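PDB 6V04: uncharacterized conserved protein YndB, AHSA1/START domain from Micromonospora chersina, which is of unknown function but, as a START/Bet v1-like protein encoded in the dynemicin biosynthetic locus, probably takes part in making that compound. Local coordinates for residues D12-M17 with A124-F129; V16-P21 with R132-L137; E26-V31 with D69-R74; A46-G51 with D75-R80; W94-T97 with A102-L105. One frame throughout, in Å; residues are numbered along the deposited sequence. Where two conformers were deposited one is given.

Interaction 1 of 5, residues D12-M17 with A124-F129; sequences DWVRVM and AGWLDF
Val16 lies over the start of the Trp126 side chain and the branch end of Leu127, one methyl given mainly to each. Its CG1 comes within 3.5 Å of Leu127 CD2, while CG2 sits 3.9 Å from Trp126 CB and also approaches Leu127 CG, at 4.1 Å. This division follows from the valine rotamer: CG1 is anti to the backbone N (chi1 162°) and CG2 points anti to the carbonyl carbon, which spreads the two methyls over successive helix residues. Leu127 starts out alongside the strand rather than at it, and its CD2 bends back to make the contact. Two residues earlier on the strand, Val14 CG1 reaches Trp126 CD1 at 4.2 Å, meeting the indole obliquely. These contacts seat the long helix 116-139 against strand 14-20, an outermost strand of the seven-stranded antiparallel sheet, as expected of the helix-grip fold of START/Bet v1-like proteins. The axes of strand 14-17 and helix 124-129 run at 22° with a closest approach of 8.5 Å. Being extended, the strand turns Val14 and Val16 to the helix and Arg15 from it. With an alanine in place of Val16, the methyls that meet Leu127 CD2 and Trp126 CB are gone, which would probably leave a gap between strand and helix. No hydrogen bond crosses between the segments. The indole NE1 of Trp126 is instead bonded to Asp109 OD2 on strand 103-110, which fixes the ring's polar edge. On the strand's other side, Arg15 NE stands 3.3 Å above the Trp13 ring plane, over its centre.

Interaction 2 of 5, residues V16-P21 with R132-L137; sequences VMVSVP and RLARYL
Strand 16-20 and helix 132-137 run almost in the same direction, their axes 12° apart and 9.2 Å from each other at closest approach. The nearest backbone pair is Val20 with Ala134, at 6.3 Å between CA atoms. This is helix-on-sheet packing within the helix-grip fold, where the later half of helix 116-139 follows strand 14-20 toward its end. The small Ala134 is consistent with the close approach: its CB is met by Val20 CG1 at 3.9 Å and, from the preceding inward-facing strand residue, by Val18 CG2 at 4.3 Å. Val18 and Val20 both point at the helix, whereas Ser19 between them points from it, the alternation expected of an extended strand. The contact is wholly apolar, with no hydrogen bond from one segment to the other. Helix 24-32 closes the neighbouring side, with Val27 against Val20 and both Glu26 and Ala30 against Leu137, so the end of the strand packs against both helices. Val20 and Leu137 cross at about a right angle. With chi1 at -65°, Val20 places CG2 between its backbone N and carbonyl carbon, and from there that methyl touches Leu137 CD1 at 3.9 Å.

Interaction 3 of 5, residues E26-V31 with D69-R74; sequences EVWEAV and DHVEPR
The backbone nitrogen of Arg74 stands over the centre of the Trp28 ring, 3.1 Å above its plane, and Pro73 CA covers the same face nearer the rim. The peptide between Pro73 and Arg74 is on edge to the indole, its nitrogen edge turned onto the ring face and its carbonyl pointing off. Trp28 belongs to helix 24-32; its chi1 of 180° sends CG anti to the backbone N, laying the indole beneath the turn after strand 63-72. Glu72 O approaches obliquely, 3.4 Å from Trp28 CH2. Val71 CG1 comes to the ring edge, 3.8 Å from Trp28 CZ2, while Arg74 CG lies 4.0 Å from Trp28 CG, its aliphatic chain crossing the indole at about a right angle. Leu77 and Leu96 of the adjoining strands also touch Trp28, joining helix, turn and sheet in this START/Bet v1-like domain. With an alanine here, the Pro73-Arg74 backbone would probably lose its aromatic support and Val71 CG1 would be left facing a gap. Since no hydrogen bond links the segments, the contact depends on shape and on the nitrogen edge of a peptide set against an aromatic face.

Interaction 4 of 5, residues A46-G51 with D75-R80; sequences APMTTG and DRLLFR
A Met-aromatic contact joins the loop between strands 43-44 and 53-57 to the inner residues of strand 76-83. Met48 reaches across with its chain extended beyond CG, so that the sulfur and terminal methyl arrive at the Phe79 ring. The methyl takes the face: Met48 CE stands 3.7 Å from the centroid of the Phe79 ring and 11° off its normal, a CH-pi arrangement. The sulfur sits farther toward the rim, where Met48 SD is 3.8 Å from Phe79 CD1 and its direction from the ring centre is oblique. At roughly a right angle to that approach, Met48 SD meets Leu77 CD1, at 4.1 Å.

Leu77 and Phe79, two residues apart, point to the same side of the strand, toward the loop; the strand belongs to the curved antiparallel sheet of the START/Bet v1-like fold. Phe79 holds its ring with CG between the backbone N and the carbonyl carbon (chi1 54°), which presents one face to the methionine. Val68 of strand 63-72 touches Met48. Thr50 OG1 is bonded to the backbone N of Val71, tying the same loop to strand 63-72. At the start of strand 76-83, where Asp75 and Arg76 form a classic beta bulge opposite Glu72, Arg76 makes a side-on salt bridge to Asp75, NE and NH2 both directed to the single oxygen OD1. NH2 uses the syn lone pair of that oxygen, whereas Arg76 NE, 2.8 Å from Asp75 OD1, comes from above the carboxylate plane.

Interaction 5 of 5, residues W94-T97 with A102-L105; sequences WTLT and ATTL
The indole of Trp94 is approached obliquely by Leu105 CD1, and the same methyl lies 3.8 Å from Trp94 CB. Three aromatic side chains also meet the indole: Phe79 and Phe41 edge-to-face, and Trp126 with its ring at about 90° to it. Leu105 CD1 also touches Leu96 CD2, at 3.7 Å, so one methyl serves both Trp94 and Leu96. Leu105 turns its CG anti to the backbone N (chi1 165°), and the two leucine chains then cross at a slant on the sheet face turned to the helices, where Val27 packs on Leu96.

The backbones lie at the turn end of the beta hairpin of strands 90-98 and 103-110, the second of which runs next to the edge strand 14-20 in the antiparallel sheet of this START/Bet v1-like domain. Strand axes are 4.8 Å apart at closest approach, with directions 163° from each other. Thr97 and Thr104 make the hydrogen-bonded pair: Thr97 N to Thr104 O is 2.9 Å, and Thr104 N to Thr97 O is 2.8 Å with an N-H...O angle of 178°. Leu96 and Leu105 form the adjacent non-hydrogen-bonded pair. On the opposite face, the threonine side chains lie side by side, and Thr97 OG1 touches Thr104 CB at 3.4 Å. Thr103 OG1 is bonded to the backbone O of Ala22, and Leu96 CA approaches Thr104 O at 3.3 Å in a CA-H...O contact.

How the interactions relate
All five contacts involve one seven-stranded sheet, with helices or a loop packed on it. Interactions 1 and 2 succeed each other along strand 14-20 and helix 116-139, sharing Val16 and Met17, with centres 13 Å apart. Interaction 5 lies about 9 Å from interaction 2, centre to centre, and is joined to it by probable backbone bonds such as Val18 O to Leu105 N, 2.9 Å. Interactions 3 and 4 are closest, 8 Å between centres, and meet through the neighbouring strands 63-72 and 76-83. Trp94 of interaction 5 ties to interaction 1 through Trp126 CH2, 3.4 Å from Trp94 NE1. All five lie away from the magnesium-binding Gln149.

Interaction 1 of 5, residues D12-M17 with A124-F129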
# COMPACT_ATOMS: atom_id res chain seq x y z
N ASP A 12 17.02 -5.90 -2.31
CA ASP A 12 15.61 -5.57 -2.50
C ASP A 12 14.70 -6.79 -2.46
O ASP A 12 13.48 -6.62 -2.37
CB ASP A 12 15.41 -4.85 -3.83
CG ASP A 12 15.77 -5.73 -5.01
OD1 ASP A 12 16.98 -5.90 -5.27
OD2 ASP A 12 14.84 -6.27 -5.66
N TRP A 13 15.25 -7.99 -2.52
CA TRP A 13 14.48 -9.20 -2.83
C TRP A 13 13.91 -9.79 -1.55
O TRP A 13 14.63 -10.36 -0.73
CB TRP A 13 15.39 -10.18 -3.54
CG TRP A 13 14.81 -11.49 -3.90
CD1 TRP A 13 13.51 -11.86 -3.89
CD2 TRP A 13 15.56 -12.62 -4.33
NE1 TRP A 13 13.39 -13.18 -4.30
CE2 TRP A 13 14.64 -13.66 -4.57
CE3 TRP A 13 16.92 -12.86 -4.54
CZ2 TRP A 13 15.05 -14.92 -5.02
CZ3 TRP A 13 17.32 -14.10 -4.97
CH2 TRP A 13 16.38 -15.12 -5.20
N VAL A 14 12.59 -9.67 -1.38
CA VAL A 14 11.91 -10.23 -0.23
C VAL A 14 11.46 -11.64 -0.57
O VAL A 14 10.88 -11.88 -1.63
CB VAL A 14 10.71 -9.34 0.16
CG1 VAL A 14 9.88 -10.04 1.21
CG2 VAL A 14 11.22 -8.01 0.67
N ARG A 15 11.77 -12.58 0.32
CA ARG A 15 11.41 -13.98 0.15
C ARG A 15 10.73 -14.45 1.43
O ARG A 15 11.31 -14.33 2.52
CB ARG A 15 12.63 -14.85 -0.13
CG ARG A 15 13.27 -14.58 -1.45
CD ARG A 15 14.75 -14.94 -1.40
NE ARG A 15 15.55 -13.74 -1.16
CZ ARG A 15 16.63 -13.68 -0.40
NH1 ARG A 15 17.09 -14.76 0.23
NH2 ARG A 15 17.26 -12.52 -0.26
N VAL A 16 9.50 -14.94 1.31
CA VAL A 16 8.72 -15.42 2.45
C VAL A 16 8.14 -16.77 2.07
O VAL A 16 7.83 -17.04 0.91
CB VAL A 16 7.60 -14.42 2.84
CG1 VAL A 16 6.55 -15.08 3.70
CG2 VAL A 16 8.20 -13.22 3.56
N MET A 17 8.02 -17.65 3.07
CA MET A 17 7.49 -18.99 2.86
C MET A 17 6.49 -19.32 3.95
O MET A 17 6.58 -18.81 5.07
CB MET A 17 8.61 -20.07 2.85
CG MET A 17 9.61 -19.97 1.71
SD MET A 17 10.93 -18.77 1.98
CE MET A 17 12.22 -19.43 0.93
N ALA A 124 7.28 -8.04 6.51
CA ALA A 124 6.21 -8.18 7.49
C ALA A 124 4.85 -8.28 6.80
O ALA A 124 3.99 -9.06 7.22
CB ALA A 124 6.23 -7.00 8.47
N GLY A 125 4.66 -7.49 5.74
CA GLY A 125 3.40 -7.54 5.01
C GLY A 125 3.14 -8.89 4.39
O GLY A 125 2.02 -9.41 4.46
N TRP A 126 4.16 -9.48 3.76
CA TRP A 126 3.97 -10.80 3.17
C TRP A 126 3.83 -11.89 4.22
O TRP A 126 3.11 -12.86 4.00
CB TRP A 126 5.14 -11.12 2.22
CG TRP A 126 4.98 -10.50 0.86
CD1 TRP A 126 5.78 -9.57 0.27
CD2 TRP A 126 3.94 -10.79 -0.08
NE1 TRP A 126 5.30 -9.25 -0.97
CE2 TRP A 126 4.17 -9.98 -1.21
CE3 TRP A 126 2.84 -11.63 -0.07
CZ2 TRP A 126 3.34 -10.01 -2.32
CZ3 TRP A 126 2.02 -11.66 -1.17
CH2 TRP A 126 2.28 -10.86 -2.28
N LEU A 127 4.49 -11.74 5.38
CA LEU A 127 4.29 -12.71 6.45
C LEU A 127 2.85 -12.66 6.96
O LEU A 127 2.27 -13.70 7.32
CB LEU A 127 5.27 -12.47 7.59
CG LEU A 127 6.71 -12.93 7.34
CD1 LEU A 127 7.60 -12.49 8.49
CD2 LEU A 127 6.76 -14.44 7.17
N ASP A 128 2.27 -11.46 7.02
CA ASP A 128 0.87 -11.31 7.38
C ASP A 128 -0.03 -12.01 6.38
O ASP A 128 -0.93 -12.77 6.75
CB ASP A 128 0.57 -9.81 7.50
CG ASP A 128 -0.90 -9.50 7.67
OD1 ASP A 128 -1.64 -9.56 6.68
OD2 ASP A 128 -1.29 -9.17 8.81
N PHE A 129 0.22 -11.80 5.09
CA PHE A 129 -0.64 -12.41 4.08
C PHE A 129 -0.54 -13.93 4.10
O PHE A 129 -1.57 -14.61 4.02
CB PHE A 129 -0.28 -11.86 2.69
CG PHE A 129 -0.91 -10.52 2.38
CD1 PHE A 129 -2.25 -10.25 2.68
CD2 PHE A 129 -0.16 -9.52 1.79
CE1 PHE A 129 -2.81 -9.04 2.38
CE2 PHE A 129 -0.72 -8.30 1.48
CZ PHE A 129 -2.05 -8.06 1.78

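Interaction 2 of 5, residues V16-P21 with R132-L137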
# COMPACT_ATOMS: atom_id res chain seq x y z
N VAL A 16 9.50 -14.94 1.31
CA VAL A 16 8.72 -15.42 2.45
C VAL A 16 8.14 -16.77 2.07
O VAL A 16 7.83 -17.04 0.91
CB VAL A 16 7.60 -14.42 2.84
CG1 VAL A 16 6.55 -15.08 3.70
CG2 VAL A 16 8.20 -13.22 3.56
N MET A 17 8.02 -17.65 3.07
CA MET A 17 7.49 -18.99 2.86
C MET A 17 6.49 -19.32 3.95
O MET A 17 6.58 -18.81 5.07
CB MET A 17 8.61 -20.07 2.85
CG MET A 17 9.61 -19.97 1.71
SD MET A 17 10.93 -18.77 1.98
CE MET A 17 12.22 -19.43 0.93
N VAL A 18 5.53 -20.18 3.62
CA VAL A 18 4.67 -20.81 4.61
C VAL A 18 4.47 -22.26 4.21
O VAL A 18 4.34 -22.58 3.03
CB VAL A 18 3.33 -20.07 4.77
CG1 VAL A 18 2.50 -20.14 3.49
CG2 VAL A 18 2.54 -20.63 5.95
N SER A 19 4.48 -23.15 5.20
CA SER A 19 4.17 -24.55 5.02
C SER A 19 2.82 -24.83 5.65
O SER A 19 2.59 -24.45 6.81
CB SER A 19 5.25 -25.44 5.65
OG SER A 19 4.84 -26.80 5.64
N VAL A 20 1.92 -25.46 4.90
CA VAL A 20 0.58 -25.75 5.40
C VAL A 20 0.25 -27.23 5.20
O VAL A 20 0.70 -27.84 4.22
CB VAL A 20 -0.48 -24.87 4.74
CG1 VAL A 20 -0.28 -23.40 5.09
CG2 VAL A 20 -0.50 -25.08 3.23
N PRO A 21 -0.53 -27.84 6.08
CA PRO A 21 -0.88 -29.25 5.91
C PRO A 21 -2.09 -29.43 5.02
O PRO A 21 -3.01 -30.18 5.37
CB PRO A 21 -1.16 -29.70 7.35
CG PRO A 21 -1.70 -28.48 8.00
CD PRO A 21 -1.01 -27.30 7.36
N ARG A 132 -2.49 -15.29 6.91
CA ARG A 132 -3.93 -15.32 6.69
C ARG A 132 -4.32 -16.48 5.78
O ARG A 132 -5.34 -17.13 6.00
CB ARG A 132 -4.40 -13.98 6.11
CG ARG A 132 -4.24 -12.82 7.09
CD ARG A 132 -4.64 -11.46 6.56
NE ARG A 132 -4.13 -10.44 7.47
CZ ARG A 132 -4.72 -10.07 8.60
NH1 ARG A 132 -5.90 -10.57 8.96
NH2 ARG A 132 -4.13 -9.17 9.37
N LEU A 133 -3.49 -16.78 4.77
CA LEU A 133 -3.75 -17.97 3.96
C LEU A 133 -3.81 -19.21 4.83
O LEU A 133 -4.72 -20.03 4.69
CB LEU A 133 -2.67 -18.13 2.88
CG LEU A 133 -2.78 -19.41 2.06
CD1 LEU A 133 -4.08 -19.47 1.28
CD2 LEU A 133 -1.59 -19.48 1.10
N ALA A 134 -2.84 -19.37 5.74
CA ALA A 134 -2.80 -20.56 6.57
C ALA A 134 -4.02 -20.65 7.48
O ALA A 134 -4.57 -21.74 7.68
CB ALA A 134 -1.51 -20.57 7.40
N ARG A 135 -4.46 -19.52 8.03
CA ARG A 135 -5.65 -19.50 8.88
C ARG A 135 -6.88 -19.94 8.10
O ARG A 135 -7.69 -20.74 8.59
CB ARG A 135 -5.85 -18.10 9.44
CG ARG A 135 -4.96 -17.73 10.61
CD ARG A 135 -5.28 -16.32 11.08
NE ARG A 135 -6.68 -16.17 11.49
CZ ARG A 135 -7.10 -16.02 12.74
NH1 ARG A 135 -6.24 -15.99 13.76
NH2 ARG A 135 -8.40 -15.90 12.99
N TYR A 136 -7.05 -19.41 6.89
CA TYR A 136 -8.20 -19.75 6.06
C TYR A 136 -8.21 -21.22 5.68
O TYR A 136 -9.26 -21.87 5.70
CB TYR A 136 -8.20 -18.85 4.82
CG TYR A 136 -9.15 -19.32 3.74
CD1 TYR A 136 -10.52 -19.29 3.94
CD2 TYR A 136 -8.67 -19.79 2.53
CE1 TYR A 136 -11.39 -19.74 2.95
CE2 TYR A 136 -9.52 -20.24 1.54
CZ TYR A 136 -10.88 -20.20 1.75
OH TYR A 136 -11.72 -20.65 0.76
N LEU A 137 -7.04 -21.78 5.33
CA LEU A 137 -6.97 -23.20 5.01
C LEU A 137 -7.28 -24.06 6.23
O LEU A 137 -7.88 -25.14 6.10
CB LEU A 137 -5.58 -23.55 4.46
CG LEU A 137 -5.28 -22.99 3.07
CD1 LEU A 137 -3.82 -23.14 2.74
CD2 LEU A 137 -6.15 -23.70 2.04

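Interaction 3 of 5, residues E26-V31 with D69-R74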
# COMPACT_ATOMS: atom_id res chain seq x y z
N GLU A 26 -5.54 -28.09 -3.16
CA GLU A 26 -6.35 -27.20 -2.33
C GLU A 26 -5.71 -25.83 -2.20
O GLU A 26 -6.39 -24.80 -2.31
CB GLU A 26 -6.55 -27.83 -0.95
CG GLU A 26 -7.42 -27.01 -0.01
CD GLU A 26 -7.61 -27.65 1.35
OE1 GLU A 26 -8.15 -26.97 2.26
OE2 GLU A 26 -7.23 -28.83 1.50
N VAL A 27 -4.39 -25.78 -1.98
CA VAL A 27 -3.71 -24.50 -1.88
C VAL A 27 -3.83 -23.73 -3.18
O VAL A 27 -4.04 -22.52 -3.19
CB VAL A 27 -2.24 -24.69 -1.48
CG1 VAL A 27 -1.53 -23.35 -1.37
CG2 VAL A 27 -2.13 -25.47 -0.17
N TRP A 28 -3.67 -24.43 -4.31
CA TRP A 28 -3.77 -23.76 -5.61
C TRP A 28 -5.13 -23.09 -5.79
O TRP A 28 -5.21 -21.95 -6.26
CB TRP A 28 -3.52 -24.76 -6.74
CG TRP A 28 -3.62 -24.11 -8.07
CD1 TRP A 28 -4.62 -24.25 -8.99
CD2 TRP A 28 -2.69 -23.18 -8.64
NE1 TRP A 28 -4.36 -23.48 -10.09
CE2 TRP A 28 -3.19 -22.81 -9.90
CE3 TRP A 28 -1.47 -22.64 -8.20
CZ2 TRP A 28 -2.51 -21.92 -10.74
CZ3 TRP A 28 -0.81 -21.75 -9.03
CH2 TRP A 28 -1.33 -21.41 -10.29
N GLU A 29 -6.21 -23.80 -5.46
CA GLU A 29 -7.54 -23.19 -5.54
C GLU A 29 -7.62 -21.98 -4.63
O GLU A 29 -8.17 -20.94 -5.02
CB GLU A 29 -8.62 -24.21 -5.18
CG GLU A 29 -8.82 -25.29 -6.23
CD GLU A 29 -9.12 -24.72 -7.60
OE1 GLU A 29 -10.03 -23.87 -7.72
OE2 GLU A 29 -8.42 -25.11 -8.57
N ALA A 30 -7.06 -22.08 -3.42
CA ALA A 30 -7.19 -21.00 -2.45
C ALA A 30 -6.45 -19.74 -2.89
O ALA A 30 -6.81 -18.64 -2.47
CB ALA A 30 -6.68 -21.45 -1.08
N VAL A 31 -5.40 -19.88 -3.72
CA VAL A 31 -4.66 -18.70 -4.17
C VAL A 31 -5.03 -18.26 -5.58
O VAL A 31 -4.45 -17.28 -6.07
CB VAL A 31 -3.13 -18.92 -4.08
CG1 VAL A 31 -2.74 -19.35 -2.68
CG2 VAL A 31 -2.64 -19.93 -5.12
N ASP A 69 2.04 -12.46 -15.87
CA ASP A 69 2.93 -13.01 -16.87
C ASP A 69 2.72 -14.50 -17.09
O ASP A 69 2.70 -14.94 -18.24
CB ASP A 69 4.38 -12.75 -16.48
CG ASP A 69 4.74 -11.28 -16.59
OD1 ASP A 69 4.41 -10.67 -17.63
OD2 ASP A 69 5.31 -10.74 -15.63
N HIS A 70 2.56 -15.28 -16.03
CA HIS A 70 2.27 -16.67 -16.27
C HIS A 70 1.53 -17.30 -15.11
O HIS A 70 1.82 -17.04 -13.94
CB HIS A 70 3.53 -17.49 -16.55
CG HIS A 70 3.24 -18.72 -17.34
ND1 HIS A 70 2.85 -18.66 -18.66
CD2 HIS A 70 3.21 -20.02 -17.00
CE1 HIS A 70 2.62 -19.88 -19.10
NE2 HIS A 70 2.83 -20.72 -18.11
N VAL A 71 0.58 -18.15 -15.48
CA VAL A 71 -0.21 -18.96 -14.56
C VAL A 71 0.05 -20.41 -14.95
O VAL A 71 -0.37 -20.86 -16.03
CB VAL A 71 -1.70 -18.61 -14.64
CG1 VAL A 71 -2.52 -19.49 -13.70
CG2 VAL A 71 -1.91 -17.14 -14.35
N GLU A 72 0.77 -21.14 -14.10
CA GLU A 72 1.01 -22.55 -14.34
C GLU A 72 0.25 -23.37 -13.30
O GLU A 72 0.66 -23.40 -12.13
CB GLU A 72 2.50 -22.88 -14.29
CG GLU A 72 2.81 -24.30 -14.76
CD GLU A 72 2.31 -24.57 -16.17
OE1 GLU A 72 2.61 -23.78 -17.08
OE2 GLU A 72 1.59 -25.58 -16.36
N PRO A 73 -0.85 -24.02 -13.68
CA PRO A 73 -1.71 -24.69 -12.70
C PRO A 73 -0.98 -25.59 -11.71
O PRO A 73 -0.15 -26.41 -12.07
CB PRO A 73 -2.67 -25.49 -13.59
CG PRO A 73 -2.80 -24.63 -14.80
CD PRO A 73 -1.42 -24.08 -15.04
N ARG A 74 -1.33 -25.42 -10.43
CA ARG A 74 -0.78 -26.19 -9.31
C ARG A 74 0.74 -26.06 -9.20
O ARG A 74 1.41 -26.91 -8.62
CB ARG A 74 -1.20 -27.65 -9.41
CG ARG A 74 -2.71 -27.84 -9.31
CD ARG A 74 -3.14 -29.26 -9.63
NE ARG A 74 -2.78 -29.64 -10.99
CZ ARG A 74 -3.45 -29.27 -12.08
NH1 ARG A 74 -4.53 -28.50 -11.97
NH2 ARG A 74 -3.04 -29.67 -13.28

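Interaction 4 of 5, residues A46-G51 with D75-R80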
# COMPACT_ATOMS: atom_id res chain seq x y z
N ALA A 46 -10.69 -9.78 -11.52
CA ALA A 46 -10.75 -10.88 -12.46
C ALA A 46 -9.70 -11.88 -12.03
O ALA A 46 -8.70 -11.49 -11.41
CB ALA A 46 -10.49 -10.40 -13.89
N PRO A 47 -9.89 -13.17 -12.32
CA PRO A 47 -8.83 -14.13 -12.00
C PRO A 47 -7.56 -13.80 -12.76
O PRO A 47 -7.59 -13.23 -13.85
CB PRO A 47 -9.41 -15.48 -12.43
CG PRO A 47 -10.46 -15.14 -13.43
CD PRO A 47 -11.01 -13.80 -13.03
N MET A 48 -6.43 -14.15 -12.16
CA MET A 48 -5.15 -14.00 -12.85
C MET A 48 -5.11 -14.92 -14.07
O MET A 48 -5.39 -16.11 -13.98
CB MET A 48 -4.02 -14.32 -11.89
CG MET A 48 -3.87 -13.32 -10.78
SD MET A 48 -2.36 -13.62 -9.86
CE MET A 48 -2.33 -12.23 -8.74
N THR A 49 -4.77 -14.33 -15.22
CA THR A 49 -4.74 -15.02 -16.50
C THR A 49 -3.47 -14.62 -17.24
O THR A 49 -3.10 -13.44 -17.24
CB THR A 49 -5.97 -14.67 -17.35
OG1 THR A 49 -7.15 -15.12 -16.67
CG2 THR A 49 -5.89 -15.31 -18.73
N THR A 50 -2.80 -15.59 -17.87
CA THR A 50 -1.56 -15.31 -18.57
C THR A 50 -1.73 -14.16 -19.56
O THR A 50 -2.61 -14.19 -20.42
CB THR A 50 -1.07 -16.56 -19.32
OG1 THR A 50 -0.73 -17.59 -18.38
CG2 THR A 50 0.15 -16.24 -20.18
N GLY A 51 -0.87 -13.15 -19.43
CA GLY A 51 -0.85 -12.05 -20.36
C GLY A 51 -1.93 -11.01 -20.17
O GLY A 51 -2.07 -10.13 -21.03
N ASP A 75 1.28 -24.95 -9.72
CA ASP A 75 2.71 -24.73 -9.73
C ASP A 75 3.05 -23.31 -9.30
O ASP A 75 3.61 -23.10 -8.22
CB ASP A 75 3.26 -25.05 -11.12
CG ASP A 75 4.76 -24.88 -11.22
OD1 ASP A 75 5.38 -24.35 -10.29
OD2 ASP A 75 5.31 -25.31 -12.25
N ARG A 76 2.73 -22.31 -10.13
CA ARG A 76 3.12 -20.96 -9.73
C ARG A 76 2.35 -19.90 -10.49
O ARG A 76 1.76 -20.14 -11.55
CB ARG A 76 4.62 -20.75 -9.92
CG ARG A 76 5.02 -20.60 -11.35
CD ARG A 76 6.52 -20.76 -11.49
NE ARG A 76 6.91 -22.13 -11.21
CZ ARG A 76 8.16 -22.54 -11.06
NH1 ARG A 76 9.16 -21.68 -11.16
NH2 ARG A 76 8.40 -23.82 -10.81
N LEU A 77 2.33 -18.71 -9.88
CA LEU A 77 1.82 -17.49 -10.47
C LEU A 77 2.97 -16.50 -10.54
O LEU A 77 3.63 -16.27 -9.52
CB LEU A 77 0.69 -16.89 -9.62
CG LEU A 77 -0.55 -17.76 -9.45
CD1 LEU A 77 -1.35 -17.29 -8.25
CD2 LEU A 77 -1.39 -17.68 -10.70
N LEU A 78 3.21 -15.92 -11.71
CA LEU A 78 4.22 -14.89 -11.89
C LEU A 78 3.54 -13.65 -12.44
O LEU A 78 2.90 -13.71 -13.50
CB LEU A 78 5.32 -15.36 -12.85
CG LEU A 78 5.96 -16.66 -12.41
CD1 LEU A 78 6.95 -17.13 -13.46
CD2 LEU A 78 6.66 -16.49 -11.09
N PHE A 79 3.72 -12.53 -11.75
CA PHE A 79 3.05 -11.30 -12.12
C PHE A 79 3.85 -10.10 -11.64
O PHE A 79 4.78 -10.21 -10.85
CB PHE A 79 1.61 -11.27 -11.58
CG PHE A 79 1.48 -11.50 -10.09
CD1 PHE A 79 1.38 -12.79 -9.58
CD2 PHE A 79 1.42 -10.44 -9.20
CE1 PHE A 79 1.25 -13.00 -8.21
CE2 PHE A 79 1.29 -10.66 -7.84
CZ PHE A 79 1.21 -11.93 -7.35
N ARG A 80 3.48 -8.94 -12.19
CA ARG A 80 4.05 -7.66 -11.82
C ARG A 80 2.93 -6.78 -11.27
O ARG A 80 1.78 -6.88 -11.71
CB ARG A 80 4.69 -7.00 -13.04
CG ARG A 80 5.93 -7.73 -13.51
CD ARG A 80 6.30 -7.33 -14.91
NE ARG A 80 5.39 -7.90 -15.90
CZ ARG A 80 4.55 -7.21 -16.67
NH1 ARG A 80 4.48 -5.88 -16.59
NH2 ARG A 80 3.79 -7.85 -17.55

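Interaction 5 of 5, residues W94-T97 with A102-L105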
# COMPACT_ATOMS: atom_id res chain seq x y z
N TRP A 94 4.46 -16.43 -6.78
CA TRP A 94 3.88 -17.34 -5.80
C TRP A 94 4.10 -18.75 -6.33
O TRP A 94 3.54 -19.11 -7.36
CB TRP A 94 2.39 -17.08 -5.59
CG TRP A 94 2.01 -15.78 -4.97
CD1 TRP A 94 2.83 -14.81 -4.49
CD2 TRP A 94 0.67 -15.32 -4.75
NE1 TRP A 94 2.07 -13.76 -3.99
CE2 TRP A 94 0.75 -14.06 -4.14
CE3 TRP A 94 -0.60 -15.86 -5.02
CZ2 TRP A 94 -0.38 -13.33 -3.80
CZ3 TRP A 94 -1.72 -15.13 -4.68
CH2 TRP A 94 -1.60 -13.88 -4.07
N THR A 95 4.92 -19.53 -5.64
CA THR A 95 5.34 -20.84 -6.12
C THR A 95 4.99 -21.90 -5.10
O THR A 95 5.31 -21.75 -3.91
CB THR A 95 6.84 -20.85 -6.42
OG1 THR A 95 7.15 -19.75 -7.28
CG2 THR A 95 7.28 -22.17 -7.07
N LEU A 96 4.34 -22.97 -5.55
CA LEU A 96 3.93 -24.07 -4.70
C LEU A 96 4.85 -25.26 -4.89
O LEU A 96 5.12 -25.66 -6.03
CB LEU A 96 2.51 -24.52 -5.01
CG LEU A 96 1.41 -23.50 -4.73
CD1 LEU A 96 0.07 -24.15 -4.93
CD2 LEU A 96 1.55 -22.91 -3.34
N THR A 97 5.29 -25.84 -3.78
CA THR A 97 6.02 -27.09 -3.80
C THR A 97 5.33 -28.07 -2.86
O THR A 97 5.08 -27.74 -1.69
CB THR A 97 7.48 -26.89 -3.41
OG1 THR A 97 7.57 -26.35 -2.09
CG2 THR A 97 8.15 -25.92 -4.37
N ALA A 102 3.50 -31.42 4.02
CA ALA A 102 2.81 -30.16 3.81
C ALA A 102 3.10 -29.62 2.42
O ALA A 102 3.99 -30.09 1.71
CB ALA A 102 3.23 -29.14 4.87
N THR A 103 2.30 -28.63 2.03
CA THR A 103 2.55 -27.81 0.86
C THR A 103 3.28 -26.55 1.29
O THR A 103 2.92 -25.94 2.30
CB THR A 103 1.24 -27.44 0.15
OG1 THR A 103 0.64 -28.61 -0.39
CG2 THR A 103 1.51 -26.43 -0.98
N THR A 104 4.30 -26.15 0.53
CA THR A 104 4.99 -24.90 0.80
C THR A 104 4.64 -23.89 -0.28
O THR A 104 4.72 -24.20 -1.47
CB THR A 104 6.50 -25.10 0.86
OG1 THR A 104 6.83 -26.02 1.91
CG2 THR A 104 7.20 -23.78 1.11
N LEU A 105 4.26 -22.69 0.15
CA LEU A 105 4.12 -21.55 -0.74
C LEU A 105 5.32 -20.63 -0.52
O LEU A 105 5.58 -20.21 0.61
CB LEU A 105 2.82 -20.79 -0.48
CG LEU A 105 2.70 -19.39 -1.09
CD1 LEU A 105 2.59 -19.47 -2.58
CD2 LEU A 105 1.50 -18.65 -0.51